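Long-range contacts in erythromycin dehydratase (Saccharopolyspora erythraea, PDB 3EL6), which probably removes water from a beta-hydroxyacyl chain during erythromycin biosynthesis, as the double-hotdog dehydratase domain of a modular polyketide synthase: residues 93-98 / 155-160; 162-167 / 285-290. All coordinates share one frame; numbering follows the deposited sequence.

Overall arrangement
Both contacts tie down the chain that runs between the two halves of the double hotdog fold, and their centres lie about 21 Å apart. Contact 1 (93-98 / 155-160) closes first along the sequence: it joins the end of helix 79-93 and the start of strand 97-103 to the end of strand 148-156, and it is partly buried, with leucines and valines on the inner side and Gln157 and Gly158 at the exposed margin, around two backbone bonds. Contact 2 (162-167 / 285-290) follows directly on the same linker, farther from the centre of the chain. It is a loop-to-loop meeting, more polar, resting on one direct backbone bond, a bridging water and an arginine beside a histidine.

Contact 1: 93-98 / 155-160; sequences VGLPVL and LAQGVA
Leu155 packs against Val93, Leu95 and Leu98, which lead from helix 79-93 into strand 97-103, at an antiparallel strand pairing in the first half of the double hotdog fold. Its CB meets Leu95 CB at 3.8 Å. CG, anti to the carbonyl carbon (chi1 -64°), carries the two methyls to different partners: CD1 reaches Val93 CG2 at 3.9 Å, where the side chains cross at about a right angle, and CD2 touches Leu98 CD2 at 4.0 Å. Leu98 also packs on Val83, Ala86 and Leu87 of the helix, so the Leu98-Leu155 contact lies next to the helix-sheet packing. The Val93 end of that helix closes in a Schellman motif with Gly94 as its C-prime residue.

Ala156 forms the hydrogen-bonded antiparallel pair with Val97. Its N gives a 2.7 Å bond to Val97 O, and its O takes a 3.0 Å bond from Val97 N, the donor lying 28° from the carbonyl plane. Leu98 and Leu155 form the neighbouring non-hydrogen-bonded pair, with their side chains on the face opposite those of Val97 and Ala156. Strand 148-156 ends here.

Gln157 runs alongside Leu95, both side chains pointing the same way, and its CG lies 3.8 Å from Leu95 CD2. A bend at chi2 (87°) turns the amide off this line, and its NE2 is hydrogen-bonded to Ser126 O. On the backbone side, Gln157 O faces a methyl of Val97.

Gly158 lies against the ring of Pro96, and the same Val97 methyl, CG2, sits 3.7 Å from Gly158 CA.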
ATOM      1  N   VAL A  93      11.580   3.266   4.828  1.00 20.10           N
ATOM      2  CA  VAL A  93      10.742   2.901   6.009  1.00 21.48           C
ATOM      3  C   VAL A  93      11.463   3.089   7.357  1.00 22.61           C
ATOM      4  O   VAL A  93      10.852   3.044   8.436  1.00 24.04           O
ATOM      5  CB  VAL A  93      10.094   1.484   5.934  1.00 22.72           C
ATOM      6  CG1 VAL A  93       9.334   1.348   4.645  1.00 21.87           C
ATOM      7  CG2 VAL A  93      11.125   0.311   6.071  1.00 23.49           C
ATOM      8  N   GLY A  94      12.763   3.292   7.303  1.00 21.53           N
ATOM      9  CA  GLY A  94      13.563   3.477   8.540  1.00 22.15           C
ATOM     10  C   GLY A  94      14.175   2.198   9.140  1.00 20.55           C
ATOM     11  O   GLY A  94      14.525   2.182  10.327  1.00 21.38           O
ATOM     12  N   LEU A  95      14.267   1.138   8.347  1.00 19.44           N
ATOM     13  CA  LEU A  95      14.931  -0.115   8.737  1.00 19.10           C
ATOM     14  C   LEU A  95      15.930  -0.478   7.623  1.00 19.43           C
ATOM     15  O   LEU A  95      15.584  -1.165   6.665  1.00 19.90           O
ATOM     16  CB  LEU A  95      13.896  -1.228   8.914  1.00 19.62           C
ATOM     17  CG  LEU A  95      12.999  -1.110  10.160  1.00 21.44           C
ATOM     18  CD1 LEU A  95      11.975  -2.283  10.031  1.00 19.94           C
ATOM     19  CD2 LEU A  95      13.816  -1.256  11.430  1.00 18.99           C
ATOM     20  N   PRO A  96      17.165   0.008   7.739  1.00 19.14           N
ATOM     21  CA  PRO A  96      18.021   0.117   6.563  1.00 19.56           C
ATOM     22  C   PRO A  96      18.860  -1.129   6.277  1.00 19.93           C
ATOM     23  O   PRO A  96      19.535  -1.208   5.210  1.00 21.00           O
ATOM     24  CB  PRO A  96      18.888   1.343   6.887  1.00 20.24           C
ATOM     25  CG  PRO A  96      19.104   1.209   8.379  1.00 21.52           C
ATOM     26  CD  PRO A  96      17.678   0.804   8.872  1.00 19.44           C
ATOM     27  N   VAL A  97      18.778  -2.116   7.168  1.00 18.03           N
ATOM     28  CA  VAL A  97      19.522  -3.376   7.002  1.00 18.27           C
ATOM     29  C   VAL A  97      18.650  -4.431   6.391  1.00 18.94           C
ATOM     30  O   VAL A  97      17.506  -4.671   6.813  1.00 18.36           O
ATOM     31  CB  VAL A  97      20.093  -3.899   8.372  1.00 19.16           C
ATOM     32  CG1 VAL A  97      20.681  -5.287   8.239  1.00 19.06           C
ATOM     33  CG2 VAL A  97      21.189  -2.895   8.814  1.00 20.24           C
ATOM     34  N   LEU A  98      19.214  -5.093   5.399  1.00 19.48           N
ATOM     35  CA  LEU A  98      18.541  -6.234   4.792  1.00 21.13           C
ATOM     36  C   LEU A  98      19.002  -7.450   5.575  1.00 21.39           C
ATOM     37  O   LEU A  98      20.079  -8.000   5.331  1.00 22.13           O
ATOM     38  CB  LEU A  98      18.928  -6.260   3.317  1.00 20.52           C
ATOM     39  CG  LEU A  98      17.970  -6.468   2.176  1.00 27.97           C
ATOM     40  CD1 LEU A  98      18.660  -6.921   0.847  1.00 23.07           C
ATOM     41  CD2 LEU A  98      16.568  -7.139   2.454  1.00 25.52           C
ATOM     42  N   LEU A 155      13.696  -6.700   6.857  1.00 18.46           N
ATOM     43  CA  LEU A 155      14.399  -5.451   7.044  1.00 17.29           C
ATOM     44  C   LEU A 155      14.609  -5.299   8.531  1.00 17.84           C
ATOM     45  O   LEU A 155      13.694  -5.628   9.350  1.00 18.60           O
ATOM     46  CB  LEU A 155      13.529  -4.245   6.585  1.00 16.13           C
ATOM     47  CG  LEU A 155      13.234  -4.313   5.035  1.00 17.12           C
ATOM     48  CD1 LEU A 155      12.271  -3.155   4.776  1.00 20.50           C
ATOM     49  CD2 LEU A 155      14.609  -4.121   4.299  1.00 17.02           C
ATOM     50  N   ALA A 156      15.752  -4.759   8.917  1.00 19.00           N
ATOM     51  CA  ALA A 156      16.026  -4.596  10.368  1.00 18.83           C
ATOM     52  C   ALA A 156      16.791  -3.316  10.608  1.00 19.16           C
ATOM     53  O   ALA A 156      17.127  -2.560   9.693  1.00 17.86           O
ATOM     54  CB  ALA A 156      16.874  -5.744  10.854  1.00 19.16           C
ATOM     55  N   GLN A 157      17.185  -3.135  11.862  1.00 17.28           N
ATOM     56  CA  GLN A 157      17.786  -1.885  12.308  1.00 17.59           C
ATOM     57  C   GLN A 157      19.286  -1.740  11.903  1.00 18.45           C
ATOM     58  O   GLN A 157      20.002  -2.723  11.811  1.00 18.52           O
ATOM     59  CB  GLN A 157      17.713  -1.811  13.856  1.00 18.78           C
ATOM     60  CG  GLN A 157      16.218  -1.896  14.363  1.00 18.45           C
ATOM     61  CD  GLN A 157      15.640  -3.267  14.596  1.00 18.31           C
ATOM     62  OE1 GLN A 157      16.212  -4.308  14.248  1.00 19.91           O
ATOM     63  NE2 GLN A 157      14.442  -3.287  15.239  1.00 19.50           N
ATOM     64  N   GLY A 158      19.687  -0.490  11.723  1.00 21.19           N
ATOM     65  CA  GLY A 158      21.027  -0.106  11.293  1.00 21.96           C
ATOM     66  C   GLY A 158      22.039  -0.481  12.364  1.00 23.87           C
ATOM     67  O   GLY A 158      21.714  -0.557  13.602  1.00 21.95           O
ATOM     68  N   VAL A 159      23.245  -0.778  11.902  1.00 22.27           N
ATOM     69  CA  VAL A 159      24.332  -1.108  12.803  1.00 23.93           C
ATOM     70  C   VAL A 159      25.536  -0.232  12.489  1.00 24.17           C
ATOM     71  O   VAL A 159      25.646   0.315  11.385  1.00 24.27           O
ATOM     72  CB  VAL A 159      24.734  -2.578  12.740  1.00 25.00           C
ATOM     73  CG1 VAL A 159      23.565  -3.513  13.119  1.00 28.14           C
ATOM     74  CG2 VAL A 159      25.243  -2.936  11.356  1.00 26.38           C
ATOM     75  N   ALA A 160      26.430  -0.063  13.468  1.00 23.87           N
ATOM     76  CA  ALA A 160      27.520   0.873  13.295  1.00 24.10           C
ATOM     77  C   ALA A 160      28.572   0.349  12.283  1.00 24.15           C
ATOM     78  O   ALA A 160      28.782  -0.839  12.175  1.00 24.48           O
ATOM     79  CB  ALA A 160      28.219   1.106  14.645  1.00 24.67           C
TER

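Contact 2: 162-167 / 285-290; sequences GPRDTE and DPAGHL
Arg164 and Asp165 run against Gly288 and His289 in nearly opposite directions, the touching parts 155° apart. One direct backbone hydrogen bond spans the gap, from Asp165 N to Gly288 O at 2.9 Å; the donor stands above the carbonyl plane, 41° out of it. The same oxygen also accepts from a water that gives its other hydrogen to Pro163 O, so Gly288 O is gripped twice.

Side-chain packing centres on Arg164. Its CG is anti to the backbone N and the chain stays extended to NE, which carries the guanidinium past the turn: NE comes within 2.7 Å of Ala287 O, while Ala287 CB and His289 CE1 lie over one face of the group. The imidazole crosses it obliquely, the two planes 60° apart, with CD2 3.9 Å from Arg164 CD. At the other end of the contact, Leu290 CD2 touches Gly162 N at 3.7 Å.

Bonds inside each segment support its shape. His289 ND1 donates to Asp285 OD2 on its syn lone pair, and that oxygen lies in the plane of the imidazole ring, which fixes the ring's rotation; His289 N bonds to Asp285 OD1. On the facing segment, Glu167 N meets Asp165 OD1 in an Asx turn.

The contact is a segment of the linker between the two hotdogs lying against a beta hairpin: residues 285-288 make a type I turn joining strands 278-284 and 290-299 of the second hotdog.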
ATOM      1  N   GLY A 162      32.376  -0.311  11.192  1.00 31.72           N
ATOM      2  CA  GLY A 162      33.797  -0.361  11.622  1.00 33.02           C
ATOM      3  C   GLY A 162      34.644   0.874  11.242  1.00 34.35           C
ATOM      4  O   GLY A 162      34.198   1.819  10.570  1.00 33.82           O
ATOM      5  N   PRO A 163      35.917   0.873  11.674  1.00 35.39           N
ATOM      6  CA  PRO A 163      36.838   1.976  11.440  1.00 35.71           C
ATOM      7  C   PRO A 163      37.387   1.869   9.991  1.00 35.77           C
ATOM      8  O   PRO A 163      37.261   0.811   9.359  1.00 34.46           O
ATOM      9  CB  PRO A 163      37.972   1.698  12.452  1.00 35.45           C
ATOM     10  CG  PRO A 163      38.011   0.126  12.496  1.00 35.61           C
ATOM     11  CD  PRO A 163      36.559  -0.305  12.296  1.00 36.64           C
ATOM     12  N   ARG A 164      37.933   2.975   9.499  1.00 38.09           N
ATOM     13  CA  ARG A 164      38.609   3.047   8.206  1.00 39.12           C
ATOM     14  C   ARG A 164      39.713   2.008   8.109  1.00 40.53           C
ATOM     15  O   ARG A 164      40.415   1.728   9.077  1.00 40.10           O
ATOM     16  CB  ARG A 164      39.191   4.439   8.029  1.00 40.29           C
ATOM     17  CG  ARG A 164      39.933   4.672   6.714  1.00 42.28           C
ATOM     18  CD  ARG A 164      40.385   6.112   6.643  1.00 48.42           C
ATOM     19  NE  ARG A 164      41.188   6.383   5.454  1.00 54.19           N
ATOM     20  CZ  ARG A 164      41.381   7.601   4.940  1.00 57.16           C
ATOM     21  NH1 ARG A 164      40.836   8.677   5.513  1.00 59.15           N
ATOM     22  NH2 ARG A 164      42.124   7.753   3.846  1.00 58.41           N
ATOM     23  N   ASP A 165      39.862   1.411   6.934  1.00 40.79           N
ATOM     24  CA  ASP A 165      40.845   0.376   6.737  1.00 42.24           C
ATOM     25  C   ASP A 165      42.116   1.112   6.338  1.00 42.17           C
ATOM     26  O   ASP A 165      42.109   1.895   5.390  1.00 40.70           O
ATOM     27  CB  ASP A 165      40.375  -0.555   5.634  1.00 42.49           C
ATOM     28  CG  ASP A 165      41.341  -1.671   5.365  1.00 46.56           C
ATOM     29  OD1 ASP A 165      42.445  -1.669   5.964  1.00 48.86           O
ATOM     30  OD2 ASP A 165      40.996  -2.551   4.528  1.00 50.89           O
ATOM     31  N   THR A 166      43.206   0.885   7.064  1.00 42.56           N
ATOM     32  CA  THR A 166      44.444   1.609   6.728  1.00 43.81           C
ATOM     33  C   THR A 166      45.585   0.658   6.338  1.00 43.41           C
ATOM     34  O   THR A 166      46.700   1.102   6.046  1.00 43.73           O
ATOM     35  CB  THR A 166      44.882   2.533   7.886  1.00 44.80           C
ATOM     36  OG1 THR A 166      44.975   1.762   9.091  1.00 46.21           O
ATOM     37  CG2 THR A 166      43.867   3.688   8.089  1.00 46.22           C
ATOM     38  N   GLU A 167      45.286  -0.639   6.335  1.00 42.89           N
ATOM     39  CA  GLU A 167      46.221  -1.689   5.967  1.00 42.70           C
ATOM     40  C   GLU A 167      46.603  -1.643   4.477  1.00 41.86           C
ATOM     41  O   GLU A 167      45.862  -1.121   3.660  1.00 40.83           O
ATOM     42  CB  GLU A 167      45.597  -3.045   6.265  1.00 43.49           C
ATOM     43  CG  GLU A 167      46.623  -4.130   6.275  1.00 48.51           C
ATOM     44  CD  GLU A 167      46.087  -5.495   5.913  1.00 52.88           C
ATOM     45  OE1 GLU A 167      44.918  -5.784   6.205  1.00 55.62           O
ATOM     46  OE2 GLU A 167      46.851  -6.291   5.333  1.00 56.37           O
ATOM     47  N   ASP A 285      35.429   2.115   0.324  1.00 23.14           N
ATOM     48  CA  ASP A 285      35.844   3.019  -0.762  1.00 23.80           C
ATOM     49  C   ASP A 285      37.370   3.012  -0.920  1.00 25.16           C
ATOM     50  O   ASP A 285      38.075   2.343  -0.151  1.00 22.81           O
ATOM     51  CB  ASP A 285      35.262   4.421  -0.622  1.00 25.16           C
ATOM     52  CG  ASP A 285      35.778   5.172   0.619  1.00 27.69           C
ATOM     53  OD1 ASP A 285      36.861   4.837   1.133  1.00 28.37           O
ATOM     54  OD2 ASP A 285      35.094   6.119   1.016  1.00 32.93           O
ATOM     55  N   PRO A 286      37.893   3.686  -1.961  1.00 25.91           N
ATOM     56  CA  PRO A 286      39.348   3.488  -2.156  1.00 27.44           C
ATOM     57  C   PRO A 286      40.216   4.125  -1.059  1.00 29.80           C
ATOM     58  O   PRO A 286      41.432   3.846  -0.990  1.00 29.62           O
ATOM     59  CB  PRO A 286      39.611   4.149  -3.507  1.00 28.80           C
ATOM     60  CG  PRO A 286      38.275   3.901  -4.272  1.00 27.35           C
ATOM     61  CD  PRO A 286      37.228   4.224  -3.171  1.00 26.18           C
ATOM     62  N   ALA A 287      39.597   4.987  -0.263  1.00 29.69           N
ATOM     63  CA  ALA A 287      40.185   5.584   0.937  1.00 31.91           C
ATOM     64  C   ALA A 287      40.090   4.688   2.203  1.00 31.52           C
ATOM     65  O   ALA A 287      40.688   5.018   3.232  1.00 32.32           O
ATOM     66  CB  ALA A 287      39.553   6.950   1.192  1.00 32.02           C
ATOM     67  N   GLY A 288      39.457   3.518   2.085  1.00 30.06           N
ATOM     68  CA  GLY A 288      39.318   2.558   3.190  1.00 29.48           C
ATOM     69  C   GLY A 288      38.059   2.754   4.046  1.00 27.70           C
ATOM     70  O   GLY A 288      37.840   1.989   4.985  1.00 29.29           O
ATOM     71  N   HIS A 289      37.221   3.746   3.759  1.00 27.28           N
ATOM     72  CA  HIS A 289      35.992   3.900   4.565  1.00 27.13           C
ATOM     73  C   HIS A 289      35.007   2.780   4.239  1.00 27.01           C
ATOM     74  O   HIS A 289      34.855   2.431   3.074  1.00 25.52           O
ATOM     75  CB  HIS A 289      35.291   5.205   4.255  1.00 28.04           C
ATOM     76  CG  HIS A 289      36.140   6.399   4.505  1.00 33.55           C
ATOM     77  ND1 HIS A 289      36.550   7.246   3.493  1.00 40.64           N
ATOM     78  CD2 HIS A 289      36.701   6.869   5.645  1.00 37.37           C
ATOM     79  CE1 HIS A 289      37.303   8.205   4.010  1.00 39.82           C
ATOM     80  NE2 HIS A 289      37.420   7.989   5.310  1.00 40.29           N
ATOM     81  N   LEU A 290      34.298   2.260   5.248  1.00 25.22           N
ATOM     82  CA  LEU A 290      33.409   1.123   5.030  1.00 24.78           C
ATOM     83  C   LEU A 290      32.191   1.632   4.260  1.00 23.37           C
ATOM     84  O   LEU A 290      31.620   2.706   4.566  1.00 22.25           O
ATOM     85  CB  LEU A 290      32.932   0.546   6.375  1.00 24.95           C
ATOM     86  CG  LEU A 290      32.174  -0.774   6.301  1.00 25.98           C
ATOM     87  CD1 LEU A 290      33.016  -1.913   5.712  1.00 27.42           C
ATOM     88  CD2 LEU A 290      31.569  -1.183   7.667  1.00 28.51           C
TER
HETATM   89  O   HOH W   1      36.696   0.293   6.743  1.00 35.56           O